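PDB 2ZNM: Thiol:disulfide interchange protein DsbA from Neisseria meningitidis serogroup B, which probably acts as a periplasmic thiol:disulfide oxidoreductase of the DsbA type, built on a thioredoxin fold. Local coordinates for residues A[98-101]-A[106-109]; A[111-116]-A[122-127]. All coordinates share one frame; numbering follows the deposited sequence.

In the fold
Both contacts lie in the helical part of this DsbA-like protein, among the helices between strands 55-61 and 153-156 of the thioredoxin fold, and their centres lie about 21 and 20 Å from the centre of the chain. They follow one another along the sequence: contact 1 closes before contact 2 begins. Helix 105-113 serves them both, packing against the loop that precedes it in contact 1 and against helix 120-127 in contact 2. Their centres are 12 Å apart and they touch directly, since CD1 of Ile100 comes within 3.5 Å of CD1 of Trp111. Together they tie the short helix 105-113 to the loop before it and the helix after it.

Contact 1: A[98-101]-A[106-109]; sequences QKIR and SVAG
Ile100 and Arg101 meet the helix residue Val107, one through its side chain and the other through its backbone carbonyl. The segment begins at Gln98, where positive phi (60°) marks the chain's departure from helix 84-97, and passes through Lys99 before it reaches Ile100. The CB of Ile100 points toward the helix and lies 3.7 Å from CG1 of Val107, while CG1 of Ile100 approaches the same methyl at 4.1 Å. The two side chains cross at a slant, and their closest touch is at CB, the branch point of Ile100; two beta-branched residues suit this place because each carries apolar carbon close to its backbone. At Arg101 the side chain leads away from the helix, and its long polar arm can stay at the surface, where it makes a long, weak ion pair with Glu103. The carbonyl O of Arg101 faces Val107 instead, 3.3 Å from its CG1 and 3.4 Å from its CB. Val107 holds CG1 anti to its backbone N (chi1 170°), which places that methyl against both Ile100 and the Arg101 carbonyl. This is small, surface packing in which apolar contact and backbone-to-methyl contact share one valine. It lies where the loop from helix 84-97 leads into helix 105-113 and sets that loop against the first turn of helix 105-113.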
ATOM      1  N   GLN A  98      -0.049  13.122 -15.355  1.00 48.50           N
ATOM      2  CA  GLN A  98      -0.743  12.414 -16.452  1.00 49.02           C
ATOM      3  C   GLN A  98      -0.166  12.655 -17.861  1.00 48.68           C
ATOM      4  O   GLN A  98      -0.850  12.405 -18.863  1.00 49.48           O
ATOM      5  CB  GLN A  98      -2.250  12.713 -16.445  1.00 48.64           C
ATOM      6  CG  GLN A  98      -3.000  12.202 -15.241  1.00 49.44           C
ATOM      7  CD  GLN A  98      -4.514  12.281 -15.425  1.00 50.30           C
ATOM      8  OE1 GLN A  98      -5.127  13.341 -15.250  1.00 51.36           O
ATOM      9  NE2 GLN A  98      -5.123  11.150 -15.781  1.00 51.79           N
ATOM     10  N   LYS A  99       1.078  13.116 -17.940  1.00 47.55           N
ATOM     11  CA  LYS A  99       1.744  13.360 -19.225  1.00 47.51           C
ATOM     12  C   LYS A  99       2.203  12.089 -19.955  1.00 47.62           C
ATOM     13  O   LYS A  99       2.396  12.095 -21.164  1.00 47.68           O
ATOM     14  CB  LYS A  99       2.928  14.330 -19.042  1.00 47.07           C
ATOM     15  CG  LYS A  99       2.533  15.722 -18.550  1.00 46.83           C
ATOM     16  CD  LYS A  99       3.703  16.490 -17.920  1.00 46.92           C
ATOM     17  CE  LYS A  99       3.330  17.959 -17.743  1.00 47.19           C
ATOM     18  NZ  LYS A  99       4.307  18.774 -16.954  1.00 48.88           N
ATOM     19  N   ILE A 100       2.399  11.006 -19.220  1.00 48.38           N
ATOM     20  CA  ILE A 100       2.865   9.755 -19.813  1.00 48.96           C
ATOM     21  C   ILE A 100       2.015   8.628 -19.245  1.00 50.04           C
ATOM     22  O   ILE A 100       1.550   8.709 -18.103  1.00 50.34           O
ATOM     23  CB  ILE A 100       4.392   9.486 -19.547  1.00 48.81           C
ATOM     24  CG1 ILE A 100       4.679   9.307 -18.052  1.00 49.04           C
ATOM     25  CG2 ILE A 100       5.279  10.608 -20.131  1.00 49.10           C
ATOM     26  CD1 ILE A 100       6.160   9.185 -17.694  1.00 48.68           C
ATOM     27  N   ARG A 101       1.799   7.588 -20.045  1.00 50.74           N
ATOM     28  CA  ARG A 101       1.068   6.421 -19.591  1.00 51.27           C
ATOM     29  C   ARG A 101       2.035   5.476 -18.850  1.00 51.47           C
ATOM     30  O   ARG A 101       2.574   4.529 -19.433  1.00 51.53           O
ATOM     31  CB  ARG A 101       0.373   5.731 -20.778  1.00 51.39           C
ATOM     32  CG  ARG A 101      -0.420   4.494 -20.391  1.00 52.64           C
ATOM     33  CD  ARG A 101      -1.490   4.137 -21.415  1.00 54.67           C
ATOM     34  NE  ARG A 101      -2.373   3.103 -20.875  1.00 57.30           N
ATOM     35  CZ  ARG A 101      -3.331   3.333 -19.977  1.00 58.39           C
ATOM     36  NH1 ARG A 101      -3.545   4.569 -19.524  1.00 59.50           N
ATOM     37  NH2 ARG A 101      -4.081   2.334 -19.535  1.00 57.11           N
ATOM     38  N   SER A 106       7.183  -0.063 -21.418  1.00 48.88           N
ATOM     39  CA  SER A 106       8.220   0.656 -22.138  1.00 49.08           C
ATOM     40  C   SER A 106       8.249   2.144 -21.772  1.00 49.14           C
ATOM     41  O   SER A 106       9.320   2.751 -21.737  1.00 48.99           O
ATOM     42  CB  SER A 106       8.102   0.444 -23.651  1.00 49.12           C
ATOM     43  OG  SER A 106       6.849   0.872 -24.130  1.00 49.04           O
ATOM     44  N   VAL A 107       7.079   2.713 -21.481  1.00 49.28           N
ATOM     45  CA  VAL A 107       6.978   4.102 -21.001  1.00 49.52           C
ATOM     46  C   VAL A 107       7.549   4.221 -19.583  1.00 49.18           C
ATOM     47  O   VAL A 107       8.305   5.143 -19.295  1.00 49.28           O
ATOM     48  CB  VAL A 107       5.513   4.648 -21.085  1.00 49.65           C
ATOM     49  CG1 VAL A 107       5.365   5.981 -20.364  1.00 50.35           C
ATOM     50  CG2 VAL A 107       5.086   4.807 -22.544  1.00 49.23           C
ATOM     51  N   ALA A 108       7.206   3.273 -18.715  1.00 49.15           N
ATOM     52  CA  ALA A 108       7.770   3.215 -17.369  1.00 49.14           C
ATOM     53  C   ALA A 108       9.301   3.143 -17.419  1.00 49.49           C
ATOM     54  O   ALA A 108       9.980   3.918 -16.747  1.00 49.48           O
ATOM     55  CB  ALA A 108       7.205   2.051 -16.612  1.00 48.84           C
ATOM     56  N   GLY A 109       9.825   2.235 -18.243  1.00 49.75           N
ATOM     57  CA  GLY A 109      11.266   2.073 -18.452  1.00 50.44           C
ATOM     58  C   GLY A 109      11.976   3.328 -18.932  1.00 50.90           C
ATOM     59  O   GLY A 109      12.985   3.737 -18.357  1.00 51.05           O
TER

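Contact 2: A[111-116]-A[122-127]; sequences WALSQK and KLMRAY
Two successive helices of the helical region of the DsbA-like fold, 105-113 and 120-127, pack against each other across a connecting loop, and the core of their contact is the packing of Ala112 on Met124, a selenomethionine here. The small alanine side chain points toward the other helix and lets the long residue come close: the CB of Ala112 is 3.6 Å from CE and 3.7 Å from CG of Met124. The chain of Met124 is bent at chi2 (-50°) and again at chi3, which folds CE back against that same methyl while the selenium atom stands a little farther off. Leu113 reaches CG of Met124 through CD2 at 4.0 Å, crossing it at a slant and extending the apolar patch toward the exposed side. Toward the interior, CD2 of Leu123 approaches CZ3 of Trp111 obliquely at 4.4 Å. The broad indole suits its place because it also meets Met74 of helix 69-81 and Val91 of helix 84-97, thus joining several helices. Leu123 similarly packs on Leu83 and Phe118. Where helix 105-113 gives way to the loop, polar side chains fold back on the chain. NE2 of Gln115 lies above one face of the Trp111 ring, offset toward its rim; its weak bond to Trp111 O is doubtful, because NE2 also closely approaches another donor, Trp111 NE1. The hydroxyl OG of Ser114 donates to that same carbonyl oxygen, Trp111 O, at 2.8 Å, tilted 30° from the carbonyl plane.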
ATOM      1  N   TRP A 111      10.846   6.360 -18.682  1.00 51.26           N
ATOM      2  CA  TRP A 111      10.710   7.310 -17.575  1.00 51.28           C
ATOM      3  C   TRP A 111      11.757   7.085 -16.469  1.00 51.51           C
ATOM      4  O   TRP A 111      12.417   8.035 -16.037  1.00 51.54           O
ATOM      5  CB  TRP A 111       9.296   7.261 -16.982  1.00 50.84           C
ATOM      6  CG  TRP A 111       9.159   8.008 -15.681  1.00 50.57           C
ATOM      7  CD1 TRP A 111       8.963   9.350 -15.523  1.00 49.91           C
ATOM      8  CD2 TRP A 111       9.212   7.452 -14.354  1.00 50.51           C
ATOM      9  NE1 TRP A 111       8.892   9.665 -14.182  1.00 49.80           N
ATOM     10  CE2 TRP A 111       9.040   8.520 -13.447  1.00 49.85           C
ATOM     11  CE3 TRP A 111       9.386   6.153 -13.845  1.00 50.09           C
ATOM     12  CZ2 TRP A 111       9.030   8.330 -12.069  1.00 50.16           C
ATOM     13  CZ3 TRP A 111       9.382   5.973 -12.486  1.00 49.73           C
ATOM     14  CH2 TRP A 111       9.205   7.057 -11.609  1.00 50.62           C
ATOM     15  N   ALA A 112      11.896   5.834 -16.025  1.00 51.34           N
ATOM     16  CA  ALA A 112      12.797   5.479 -14.930  1.00 51.60           C
ATOM     17  C   ALA A 112      14.244   5.861 -15.210  1.00 51.92           C
ATOM     18  O   ALA A 112      14.924   6.400 -14.340  1.00 51.96           O
ATOM     19  CB  ALA A 112      12.696   3.994 -14.618  1.00 51.64           C
ATOM     20  N   LEU A 113      14.697   5.585 -16.429  1.00 52.49           N
ATOM     21  CA  LEU A 113      16.082   5.837 -16.831  1.00 53.08           C
ATOM     22  C   LEU A 113      16.444   7.335 -16.915  1.00 53.29           C
ATOM     23  O   LEU A 113      17.590   7.709 -16.675  1.00 53.28           O
ATOM     24  CB  LEU A 113      16.397   5.108 -18.147  1.00 53.20           C
ATOM     25  CG  LEU A 113      16.876   3.641 -18.169  1.00 53.44           C
ATOM     26  CD1 LEU A 113      18.299   3.521 -17.631  1.00 54.41           C
ATOM     27  CD2 LEU A 113      15.956   2.676 -17.446  1.00 53.05           C
ATOM     28  N   SER A 114      15.462   8.178 -17.232  1.00 53.55           N
ATOM     29  CA  SER A 114      15.645   9.632 -17.298  1.00 53.80           C
ATOM     30  C   SER A 114      15.598  10.349 -15.931  1.00 54.18           C
ATOM     31  O   SER A 114      15.862  11.552 -15.852  1.00 54.40           O
ATOM     32  CB  SER A 114      14.599  10.249 -18.237  1.00 53.78           C
ATOM     33  OG  SER A 114      13.289  10.122 -17.701  1.00 53.25           O
ATOM     34  N   GLN A 115      15.273   9.627 -14.863  1.00 54.26           N
ATOM     35  CA  GLN A 115      15.115  10.250 -13.540  1.00 54.83           C
ATOM     36  C   GLN A 115      16.459  10.573 -12.826  1.00 54.72           C
ATOM     37  O   GLN A 115      17.344   9.710 -12.728  1.00 54.54           O
ATOM     38  CB  GLN A 115      14.183   9.392 -12.670  1.00 54.80           C
ATOM     39  CG  GLN A 115      13.221  10.191 -11.787  1.00 56.52           C
ATOM     40  CD  GLN A 115      12.095  10.912 -12.536  1.00 58.05           C
ATOM     41  OE1 GLN A 115      11.436  11.794 -11.974  1.00 59.29           O
ATOM     42  NE2 GLN A 115      11.869  10.544 -13.794  1.00 58.55           N
ATOM     43  N   LYS A 116      16.605  11.815 -12.345  1.00 54.42           N
ATOM     44  CA  LYS A 116      17.859  12.292 -11.721  1.00 54.43           C
ATOM     45  C   LYS A 116      18.062  11.845 -10.267  1.00 54.00           C
ATOM     46  O   LYS A 116      19.202  11.763  -9.789  1.00 53.62           O
ATOM     47  CB  LYS A 116      17.936  13.826 -11.730  1.00 54.71           C
ATOM     48  CG  LYS A 116      17.983  14.503 -13.089  1.00 55.77           C
ATOM     49  CD  LYS A 116      17.546  15.955 -12.934  1.00 57.20           C
ATOM     50  CE  LYS A 116      17.471  16.673 -14.266  1.00 58.97           C
ATOM     51  NZ  LYS A 116      17.033  18.095 -14.102  1.00 59.89           N
ATOM     52  N   LYS A 122      18.283   0.188 -11.303  1.00 50.55           N
ATOM     53  CA  LYS A 122      17.967  -0.731 -10.198  1.00 50.98           C
ATOM     54  C   LYS A 122      16.465  -0.967 -10.060  1.00 50.89           C
ATOM     55  O   LYS A 122      16.020  -2.089  -9.821  1.00 51.01           O
ATOM     56  CB  LYS A 122      18.552  -0.233  -8.871  1.00 51.16           C
ATOM     57  CG  LYS A 122      18.195  -1.112  -7.685  1.00 52.18           C
ATOM     58  CD  LYS A 122      18.938  -0.724  -6.428  1.00 53.71           C
ATOM     59  CE  LYS A 122      19.054  -1.927  -5.492  1.00 55.72           C
ATOM     60  NZ  LYS A 122      19.860  -3.052  -6.083  1.00 55.67           N
ATOM     61  N   LEU A 123      15.694   0.104 -10.218  1.00 50.94           N
ATOM     62  CA  LEU A 123      14.249   0.027 -10.197  1.00 50.91           C
ATOM     63  C   LEU A 123      13.688  -0.852 -11.310  1.00 51.22           C
ATOM     64  O   LEU A 123      12.724  -1.592 -11.098  1.00 50.62           O
ATOM     65  CB  LEU A 123      13.652   1.428 -10.315  1.00 50.88           C
ATOM     66  CG  LEU A 123      12.136   1.543 -10.164  1.00 50.29           C
ATOM     67  CD1 LEU A 123      11.684   0.887  -8.871  1.00 50.31           C
ATOM     68  CD2 LEU A 123      11.696   2.993 -10.224  1.00 50.76           C
HETATM   69  N   MSE A 124      14.279  -0.744 -12.494  1.00 51.73           N
HETATM   70  CA  MSE A 124      13.803  -1.479 -13.657  1.00 52.84           C
HETATM   71  C   MSE A 124      14.210  -2.953 -13.639  1.00 52.19           C
HETATM   72  O   MSE A 124      13.506  -3.798 -14.179  1.00 52.21           O
HETATM   73  CB  MSE A 124      14.238  -0.784 -14.951  1.00 54.17           C
HETATM   74  CG  MSE A 124      13.411   0.454 -15.275  1.00 57.45           C
HETATM   75 SE   MSE A 124      11.458   0.139 -15.195  1.00 70.38          SE
HETATM   76  CE  MSE A 124      11.006   0.974 -13.498  1.00 61.58           C
ATOM     77  N   ARG A 125      15.339  -3.241 -12.998  1.00 51.53           N
ATOM     78  CA  ARG A 125      15.792  -4.605 -12.729  1.00 51.22           C
ATOM     79  C   ARG A 125      14.762  -5.327 -11.858  1.00 50.68           C
ATOM     80  O   ARG A 125      14.427  -6.472 -12.114  1.00 50.50           O
ATOM     81  CB  ARG A 125      17.146  -4.557 -12.019  1.00 51.12           C
ATOM     82  CG  ARG A 125      18.230  -5.390 -12.662  1.00 52.14           C
ATOM     83  CD  ARG A 125      19.570  -4.646 -12.666  1.00 53.42           C
ATOM     84  NE  ARG A 125      19.961  -4.173 -11.333  1.00 54.46           N
ATOM     85  CZ  ARG A 125      20.712  -3.095 -11.099  1.00 54.70           C
ATOM     86  NH1 ARG A 125      21.170  -2.346 -12.101  1.00 53.96           N
ATOM     87  NH2 ARG A 125      21.004  -2.760  -9.850  1.00 55.18           N
ATOM     88  N   ALA A 126      14.248  -4.643 -10.839  1.00 50.31           N
ATOM     89  CA  ALA A 126      13.194  -5.193  -9.989  1.00 50.35           C
ATOM     90  C   ALA A 126      11.864  -5.293 -10.743  1.00 50.35           C
ATOM     91  O   ALA A 126      11.053  -6.185 -10.482  1.00 50.66           O
ATOM     92  CB  ALA A 126      13.020  -4.347  -8.733  1.00 49.96           C
ATOM     93  N   TYR A 127      11.665  -4.371 -11.676  1.00 49.81           N
ATOM     94  CA  TYR A 127      10.433  -4.249 -12.443  1.00 49.90           C
ATOM     95  C   TYR A 127      10.219  -5.429 -13.403  1.00 50.12           C
ATOM     96  O   TYR A 127       9.084  -5.870 -13.608  1.00 49.98           O
ATOM     97  CB  TYR A 127      10.488  -2.934 -13.217  1.00 49.50           C
ATOM     98  CG  TYR A 127       9.211  -2.492 -13.870  1.00 49.11           C
ATOM     99  CD1 TYR A 127       8.407  -1.520 -13.275  1.00 48.79           C
ATOM    100  CD2 TYR A 127       8.823  -3.013 -15.103  1.00 47.73           C
ATOM    101  CE1 TYR A 127       7.238  -1.084 -13.882  1.00 49.38           C
ATOM    102  CE2 TYR A 127       7.656  -2.594 -15.713  1.00 49.26           C
ATOM    103  CZ  TYR A 127       6.867  -1.625 -15.107  1.00 49.21           C
ATOM    104  OH  TYR A 127       5.712  -1.206 -15.726  1.00 48.67           O
TER